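MaoC-like dehydratase (Phytophthora Capsici, PDB 3KH8) probably acts as a hydro-lyase of the MaoC/hydratase 2 family, reversibly adding water across the double bond of enoyl-CoA thioesters. Local coordinates at residues A[287-292]-A[309-314]; A[300-305]-A[319-324]. All blocks are in the same frame, centred on the assembly; numbering follows the deposited sequence.

Along the chain, segments 287-292, 300-305, 309-314 and 319-324 come in turn, and the two contacts use them alternately. Interaction 1 closes a loop of 16 residues by bringing 309-314 back to 287-292. Interaction 2 closes one of 13 by joining 319-324 to 300-305, starting inside the first loop and ending beyond it. The contacts therefore cross instead of nesting, and their centres lie about 22 Å apart. Interaction 1 fastens the beginning of strand 290-297 to the turn after strand 302-309; interaction 2 pairs strand 302-309 with strand 314-324. Strand 302-309, shared between them, binds three consecutive strands of the hot dog sheet together.

Interaction 1 of 2, residues A[287-292]-A[309-314]; sequences PGETIQ and VKERGA
Lys310 N donates to Thr290 O at 2.8 Å as 309-314 turns out of its strand, next to the antiparallel non-hydrogen-bonded pair of Ile291 and Val309. Glu311 reaches back across this turn: its chain folds back about the CB-CG bond (chi2 84°), bringing the carboxylate to the start of the other strand. There Glu311 OE1 accepts Thr290 N at 2.8 Å through its syn lone pair, while Glu311 OE2 takes the hydroxyl OG1 of Thr290 at 2.7 Å, 23° out of the carboxylate plane. A water joins the same OE2 to Gly288 O. Glu289 meets Arg312 side-on, with Arg312 NE giving to Glu289 OE2 and Arg312 NH2 to Glu289 OE1, both at 2.7 Å; the two flat groups lie only 11° from coplanar, fixing the rotation of each. Phe286 N also donates to Glu289 OE1, and Arg312 NH2 to Pro284 O. The methyls of Val309 lie against the Glu289 carboxylate. Farther along, the Gln292 amide crosses the aliphatic part of Lys310, Gln292 NE2 3.4 Å from Lys310 CG, and the ammonium goes on to a salt bridge with Glu212. Gly313 and Ala314, both opposite Val309, make a G1 beta bulge, where Gly313's positive phi suits the tight hairpin turn joining strands 302-309 and 314-324.

Interaction 2 of 2, residues A[300-305]-A[319-324]; sequences SGKVLF and GGEFVY
Phe305 lays its ring over Gly320, its partner in an antiparallel hydrogen-bonded pair: Gly320 CA stands 3.7 Å from the centroid of the Phe305 ring in a CH-pi contact. The torsion chi1 of 71° sets CG between the backbone N and carbonyl carbon and so swings the ring across the neighbouring strand, where a glycine without a side chain lets it settle on the backbone. Phe305 CE1 touches Phe322 CB at 3.9 Å, while Phe322 N lies at the edge of the ring, near its plane. Tyr324 repeats the manoeuvre at the other end with the same first torsion, covering Gly301 CA, while Tyr324 CE1 touches Val303 CG2 at 3.6 Å. Gly301 has positive phi, a conformation easy for glycine, and a water links its N to the Tyr324 hydroxyl, which is also bonded to Gln297.

Between the rings, Val303 and Phe322 exchange two backbone hydrogen bonds, Val303 N to Phe322 O at 2.8 Å and Phe322 N to Val303 O at 2.7 Å. The bond from Phe305 N to Gly320 O is more bent, with the donor above the carbonyl plane, and its return partner is weak. On the face that carries Lys302, Leu304, Glu321 and Val323, Leu304 CD2 rests on Glu321 CB at 4.0 Å. Lys302 NZ and Glu321 OE1 stay apart but share a water, and the stronger partner of that carboxylate is Arg278.

The apolar face of Val303, Phe305, Phe322 and Tyr324 turns inward. Val303 and Phe305 pack on Leu262 of helix 251-266, the long helix wrapped by the sheet in a hot dog fold, and Tyr324 meets Phe266 there. Strand 274-281 flanks strand 314-324, and strand 290-297 flanks strand 302-309, placing this pair inside the sheet.

Interaction 1 of 2, residues A[287-292]-A[309-314]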
ATOM      1  N   PRO A 287     -12.636  -9.958   3.478  1.00 18.36           N
ATOM      2  CA  PRO A 287     -12.255  -8.965   2.473  1.00 17.93           C
ATOM      3  C   PRO A 287     -13.147  -9.113   1.248  1.00 17.68           C
ATOM      4  O   PRO A 287     -13.387 -10.233   0.790  1.00 17.41           O
ATOM      5  CB  PRO A 287     -10.806  -9.338   2.131  1.00 18.16           C
ATOM      6  CG  PRO A 287     -10.336 -10.199   3.250  1.00 18.54           C
ATOM      7  CD  PRO A 287     -11.550 -10.915   3.755  1.00 18.25           C
ATOM      8  N   GLY A 288     -13.660  -7.995   0.744  1.00 17.33           N
ATOM      9  CA  GLY A 288     -14.627  -8.025  -0.350  1.00 17.16           C
ATOM     10  C   GLY A 288     -16.035  -7.664   0.086  1.00 17.17           C
ATOM     11  O   GLY A 288     -16.865  -7.280  -0.737  1.00 17.22           O
ATOM     12  N   GLU A 289     -16.306  -7.784   1.384  1.00 17.01           N
ATOM     13  CA  GLU A 289     -17.619  -7.456   1.926  1.00 16.96           C
ATOM     14  C   GLU A 289     -17.786  -5.952   2.127  1.00 16.96           C
ATOM     15  O   GLU A 289     -16.794  -5.216   2.271  1.00 16.66           O
ATOM     16  CB  GLU A 289     -17.874  -8.222   3.232  1.00 17.12           C
ATOM     17  CG  GLU A 289     -17.964  -9.736   3.031  1.00 17.54           C
ATOM     18  CD  GLU A 289     -18.431 -10.484   4.267  1.00 18.58           C
ATOM     19  OE1 GLU A 289     -17.928 -10.212   5.379  1.00 17.58           O
ATOM     20  OE2 GLU A 289     -19.306 -11.357   4.117  1.00 18.95           O
ATOM     21  N   THR A 290     -19.041  -5.506   2.122  1.00 16.42           N
ATOM     22  CA  THR A 290     -19.377  -4.098   2.304  1.00 16.49           C
ATOM     23  C   THR A 290     -19.584  -3.784   3.784  1.00 16.32           C
ATOM     24  O   THR A 290     -20.409  -4.419   4.453  1.00 16.36           O
ATOM     25  CB  THR A 290     -20.642  -3.712   1.500  1.00 16.42           C
ATOM     26  OG1 THR A 290     -20.447  -4.052   0.122  1.00 16.51           O
ATOM     27  CG2 THR A 290     -20.934  -2.215   1.611  1.00 16.89           C
ATOM     28  N   ILE A 291     -18.828  -2.811   4.285  1.00 15.96           N
ATOM     29  CA  ILE A 291     -18.930  -2.397   5.683  1.00 16.10           C
ATOM     30  C   ILE A 291     -19.792  -1.149   5.810  1.00 16.34           C
ATOM     31  O   ILE A 291     -19.432  -0.080   5.302  1.00 16.23           O
ATOM     32  CB  ILE A 291     -17.542  -2.151   6.329  1.00 16.01           C
ATOM     33  CG1 ILE A 291     -16.729  -3.453   6.370  1.00 16.21           C
ATOM     34  CG2 ILE A 291     -17.703  -1.555   7.744  1.00 15.39           C
ATOM     35  CD1 ILE A 291     -15.269  -3.283   6.848  1.00 15.62           C
ATOM     36  N   GLN A 292     -20.930  -1.299   6.487  1.00 16.50           N
ATOM     37  CA  GLN A 292     -21.834  -0.186   6.777  1.00 17.08           C
ATOM     38  C   GLN A 292     -21.557   0.345   8.172  1.00 16.84           C
ATOM     39  O   GLN A 292     -21.527  -0.425   9.136  1.00 16.87           O
ATOM     40  CB  GLN A 292     -23.297  -0.639   6.725  1.00 17.42           C
ATOM     41  CG  GLN A 292     -23.786  -1.146   5.380  1.00 19.79           C
ATOM     42  CD  GLN A 292     -25.139  -1.842   5.485  1.00 23.01           C
ATOM     43  OE1 GLN A 292     -25.337  -2.723   6.323  1.00 24.69           O
ATOM     44  NE2 GLN A 292     -26.070  -1.452   4.628  1.00 24.78           N
ATOM     45  N   VAL A 309     -21.589  -5.826   8.294  1.00 18.20           N
ATOM     46  CA  VAL A 309     -21.419  -6.368   6.947  1.00 18.88           C
ATOM     47  C   VAL A 309     -22.780  -6.380   6.258  1.00 19.56           C
ATOM     48  O   VAL A 309     -23.706  -7.082   6.692  1.00 19.45           O
ATOM     49  CB  VAL A 309     -20.770  -7.777   6.946  1.00 18.79           C
ATOM     50  CG1 VAL A 309     -20.928  -8.449   5.589  1.00 19.12           C
ATOM     51  CG2 VAL A 309     -19.296  -7.683   7.310  1.00 18.66           C
ATOM     52  N   LYS A 310     -22.888  -5.581   5.199  1.00 20.37           N
ATOM     53  CA  LYS A 310     -24.137  -5.404   4.452  1.00 21.43           C
ATOM     54  C   LYS A 310     -24.686  -6.723   3.901  1.00 21.77           C
ATOM     55  O   LYS A 310     -25.889  -6.991   3.988  1.00 22.26           O
ATOM     56  CB  LYS A 310     -23.926  -4.402   3.312  1.00 21.38           C
ATOM     57  CG  LYS A 310     -25.192  -4.028   2.551  1.00 22.59           C
ATOM     58  CD  LYS A 310     -24.914  -2.953   1.522  1.00 23.64           C
ATOM     59  CE  LYS A 310     -26.185  -2.507   0.835  1.00 24.52           C
ATOM     60  NZ  LYS A 310     -25.879  -1.504  -0.221  1.00 26.28           N
ATOM     61  N   GLU A 311     -23.796  -7.548   3.357  1.00 22.15           N
ATOM     62  CA  GLU A 311     -24.194  -8.768   2.657  1.00 22.56           C
ATOM     63  C   GLU A 311     -24.802  -9.830   3.578  1.00 22.64           C
ATOM     64  O   GLU A 311     -25.567 -10.680   3.123  1.00 22.85           O
ATOM     65  CB  GLU A 311     -23.013  -9.356   1.869  1.00 22.48           C
ATOM     66  CG  GLU A 311     -22.575  -8.525   0.648  1.00 23.27           C
ATOM     67  CD  GLU A 311     -21.609  -7.387   0.988  1.00 23.74           C
ATOM     68  OE1 GLU A 311     -21.280  -7.189   2.181  1.00 22.51           O
ATOM     69  OE2 GLU A 311     -21.175  -6.684   0.049  1.00 24.13           O
ATOM     70  N   ARG A 312     -24.465  -9.769   4.867  1.00 22.49           N
ATOM     71  CA  ARG A 312     -24.882 -10.794   5.828  1.00 22.18           C
ATOM     72  C   ARG A 312     -25.673 -10.233   7.007  1.00 21.95           C
ATOM     73  O   ARG A 312     -26.171 -10.995   7.845  1.00 22.00           O
ATOM     74  CB  ARG A 312     -23.661 -11.569   6.343  1.00 22.23           C
ATOM     75  CG  ARG A 312     -22.967 -12.421   5.284  1.00 21.91           C
ATOM     76  CD  ARG A 312     -21.812 -13.236   5.854  1.00 21.70           C
ATOM     77  NE  ARG A 312     -20.644 -12.410   6.161  1.00 20.76           N
ATOM     78  CZ  ARG A 312     -20.194 -12.154   7.387  1.00 20.85           C
ATOM     79  NH1 ARG A 312     -20.804 -12.662   8.453  1.00 19.82           N
ATOM     80  NH2 ARG A 312     -19.121 -11.387   7.550  1.00 19.63           N
ATOM     81  N   GLY A 313     -25.777  -8.907   7.077  1.00 21.47           N
ATOM     82  CA  GLY A 313     -26.424  -8.225   8.198  1.00 21.27           C
ATOM     83  C   GLY A 313     -25.772  -8.498   9.544  1.00 21.16           C
ATOM     84  O   GLY A 313     -26.421  -8.398  10.583  1.00 21.63           O
ATOM     85  N   ALA A 314     -24.490  -8.849   9.527  1.00 20.64           N
ATOM     86  CA  ALA A 314     -23.770  -9.197  10.750  1.00 20.33           C
ATOM     87  C   ALA A 314     -22.988  -8.009  11.297  1.00 20.07           C
ATOM     88  O   ALA A 314     -22.207  -7.382  10.576  1.00 20.02           O
ATOM     89  CB  ALA A 314     -22.837 -10.371  10.499  1.00 20.23           C
TER
HETATM   90  O   HOH W   1     -19.366  -8.151  -1.398  1.00 36.73           O

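Interaction 2 of 2, residues A[300-305]-A[319-324]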
ATOM      1  N   SER A 300     -23.260  16.586  22.869  1.00 27.02           N
ATOM      2  CA  SER A 300     -22.083  16.849  23.706  1.00 27.01           C
ATOM      3  C   SER A 300     -20.791  16.247  23.126  1.00 26.57           C
ATOM      4  O   SER A 300     -19.853  15.928  23.864  1.00 26.73           O
ATOM      5  CB  SER A 300     -22.319  16.380  25.150  1.00 27.26           C
ATOM      6  OG  SER A 300     -23.498  16.966  25.681  1.00 28.23           O
ATOM      7  N   GLY A 301     -20.755  16.105  21.802  1.00 25.97           N
ATOM      8  CA  GLY A 301     -19.581  15.583  21.100  1.00 25.09           C
ATOM      9  C   GLY A 301     -19.399  14.082  21.226  1.00 24.45           C
ATOM     10  O   GLY A 301     -18.277  13.585  21.123  1.00 24.39           O
ATOM     11  N   LYS A 302     -20.497  13.359  21.445  1.00 23.75           N
ATOM     12  CA  LYS A 302     -20.441  11.900  21.568  1.00 23.03           C
ATOM     13  C   LYS A 302     -21.302  11.209  20.519  1.00 22.23           C
ATOM     14  O   LYS A 302     -22.480  11.535  20.351  1.00 21.87           O
ATOM     15  CB  LYS A 302     -20.837  11.445  22.979  1.00 23.21           C
ATOM     16  CG  LYS A 302     -20.582   9.961  23.251  1.00 24.25           C
ATOM     17  CD  LYS A 302     -21.024   9.529  24.647  1.00 25.92           C
ATOM     18  CE  LYS A 302     -22.523   9.243  24.701  1.00 27.23           C
ATOM     19  NZ  LYS A 302     -22.900   8.561  25.968  1.00 28.59           N
ATOM     20  N   VAL A 303     -20.699  10.253  19.815  1.00 21.39           N
ATOM     21  CA  VAL A 303     -21.398   9.475  18.796  1.00 20.43           C
ATOM     22  C   VAL A 303     -21.265   7.987  19.082  1.00 19.98           C
ATOM     23  O   VAL A 303     -20.155   7.469  19.267  1.00 19.73           O
ATOM     24  CB  VAL A 303     -20.875   9.783  17.365  1.00 20.55           C
ATOM     25  CG1 VAL A 303     -21.628   8.963  16.311  1.00 20.34           C
ATOM     26  CG2 VAL A 303     -20.991  11.263  17.062  1.00 20.18           C
ATOM     27  N   LEU A 304     -22.403   7.306  19.123  1.00 19.08           N
ATOM     28  CA  LEU A 304     -22.409   5.860  19.252  1.00 18.59           C
ATOM     29  C   LEU A 304     -22.534   5.252  17.861  1.00 18.09           C
ATOM     30  O   LEU A 304     -23.135   5.856  16.963  1.00 18.08           O
ATOM     31  CB  LEU A 304     -23.521   5.389  20.200  1.00 18.58           C
ATOM     32  CG  LEU A 304     -23.492   5.986  21.619  1.00 18.92           C
ATOM     33  CD1 LEU A 304     -24.570   5.376  22.499  1.00 18.91           C
ATOM     34  CD2 LEU A 304     -22.117   5.843  22.294  1.00 18.77           C
ATOM     35  N   PHE A 305     -21.933   4.082  17.667  1.00 17.31           N
ATOM     36  CA  PHE A 305     -21.888   3.490  16.333  1.00 16.69           C
ATOM     37  C   PHE A 305     -21.680   1.986  16.303  1.00 16.41           C
ATOM     38  O   PHE A 305     -21.231   1.382  17.283  1.00 16.38           O
ATOM     39  CB  PHE A 305     -20.833   4.189  15.463  1.00 16.44           C
ATOM     40  CG  PHE A 305     -19.416   3.900  15.867  1.00 16.20           C
ATOM     41  CD1 PHE A 305     -18.789   4.666  16.843  1.00 15.42           C
ATOM     42  CD2 PHE A 305     -18.706   2.864  15.263  1.00 15.49           C
ATOM     43  CE1 PHE A 305     -17.476   4.407  17.214  1.00 15.47           C
ATOM     44  CE2 PHE A 305     -17.391   2.590  15.632  1.00 14.80           C
ATOM     45  CZ  PHE A 305     -16.773   3.367  16.602  1.00 14.39           C
ATOM     46  N   GLY A 319     -20.720  -1.757  20.035  1.00 17.02           N
ATOM     47  CA  GLY A 319     -20.494  -0.925  21.217  1.00 16.96           C
ATOM     48  C   GLY A 319     -19.554   0.244  20.973  1.00 17.11           C
ATOM     49  O   GLY A 319     -18.758   0.602  21.840  1.00 17.01           O
ATOM     50  N   GLY A 320     -19.656   0.844  19.792  1.00 17.06           N
ATOM     51  CA  GLY A 320     -18.765   1.926  19.405  1.00 17.08           C
ATOM     52  C   GLY A 320     -19.103   3.247  20.062  1.00 17.46           C
ATOM     53  O   GLY A 320     -20.260   3.674  20.054  1.00 17.04           O
ATOM     54  N   GLU A 321     -18.089   3.882  20.646  1.00 17.61           N
ATOM     55  CA  GLU A 321     -18.226   5.224  21.202  1.00 18.20           C
ATOM     56  C   GLU A 321     -17.140   6.135  20.639  1.00 18.13           C
ATOM     57  O   GLU A 321     -15.947   5.871  20.798  1.00 18.19           O
ATOM     58  CB  GLU A 321     -18.162   5.201  22.730  1.00 18.33           C
ATOM     59  CG  GLU A 321     -18.235   6.582  23.368  1.00 20.26           C
ATOM     60  CD  GLU A 321     -17.978   6.544  24.857  1.00 23.31           C
ATOM     61  OE1 GLU A 321     -18.909   6.209  25.613  1.00 23.89           O
ATOM     62  OE2 GLU A 321     -16.837   6.848  25.266  1.00 26.08           O
ATOM     63  N   PHE A 322     -17.567   7.202  19.976  1.00 18.21           N
ATOM     64  CA  PHE A 322     -16.664   8.161  19.355  1.00 18.43           C
ATOM     65  C   PHE A 322     -16.837   9.518  20.026  1.00 18.86           C
ATOM     66  O   PHE A 322     -17.962   9.988  20.197  1.00 18.80           O
ATOM     67  CB  PHE A 322     -16.972   8.259  17.858  1.00 18.26           C
ATOM     68  CG  PHE A 322     -16.149   9.283  17.115  1.00 18.17           C
ATOM     69  CD1 PHE A 322     -16.770  10.330  16.441  1.00 18.11           C
ATOM     70  CD2 PHE A 322     -14.761   9.187  17.066  1.00 18.07           C
ATOM     71  CE1 PHE A 322     -16.023  11.277  15.741  1.00 17.99           C
ATOM     72  CE2 PHE A 322     -14.006  10.124  16.374  1.00 17.89           C
ATOM     73  CZ  PHE A 322     -14.636  11.171  15.705  1.00 17.83           C
ATOM     74  N   VAL A 323     -15.725  10.134  20.415  1.00 19.27           N
ATOM     75  CA  VAL A 323     -15.756  11.474  20.996  1.00 19.85           C
ATOM     76  C   VAL A 323     -14.994  12.447  20.101  1.00 20.67           C
ATOM     77  O   VAL A 323     -13.846  12.195  19.725  1.00 20.26           O
ATOM     78  CB  VAL A 323     -15.211  11.498  22.456  1.00 19.81           C
ATOM     79  CG1 VAL A 323     -15.234  12.917  23.031  1.00 19.61           C
ATOM     80  CG2 VAL A 323     -16.014  10.549  23.346  1.00 19.24           C
ATOM     81  N   TYR A 324     -15.654  13.546  19.750  1.00 21.72           N
ATOM     82  CA  TYR A 324     -15.056  14.575  18.914  1.00 23.06           C
ATOM     83  C   TYR A 324     -15.304  15.970  19.494  1.00 24.21           C
ATOM     84  O   TYR A 324     -16.205  16.159  20.318  1.00 23.75           O
ATOM     85  CB  TYR A 324     -15.583  14.476  17.474  1.00 22.87           C
ATOM     86  CG  TYR A 324     -17.024  14.903  17.299  1.00 22.99           C
ATOM     87  CD1 TYR A 324     -18.074  14.066  17.679  1.00 23.10           C
ATOM     88  CD2 TYR A 324     -17.339  16.145  16.748  1.00 23.62           C
ATOM     89  CE1 TYR A 324     -19.398  14.459  17.521  1.00 23.24           C
ATOM     90  CE2 TYR A 324     -18.661  16.547  16.585  1.00 23.78           C
ATOM     91  CZ  TYR A 324     -19.683  15.699  16.975  1.00 23.39           C
ATOM     92  OH  TYR A 324     -20.988  16.090  16.819  1.00 23.78           O
TER
HETATM   93  O   HOH W   2     -22.352  16.362  19.333  1.00 33.89           O
HETATM   94  O   HOH W   3     -21.682   5.875  25.714  1.00 38.50           O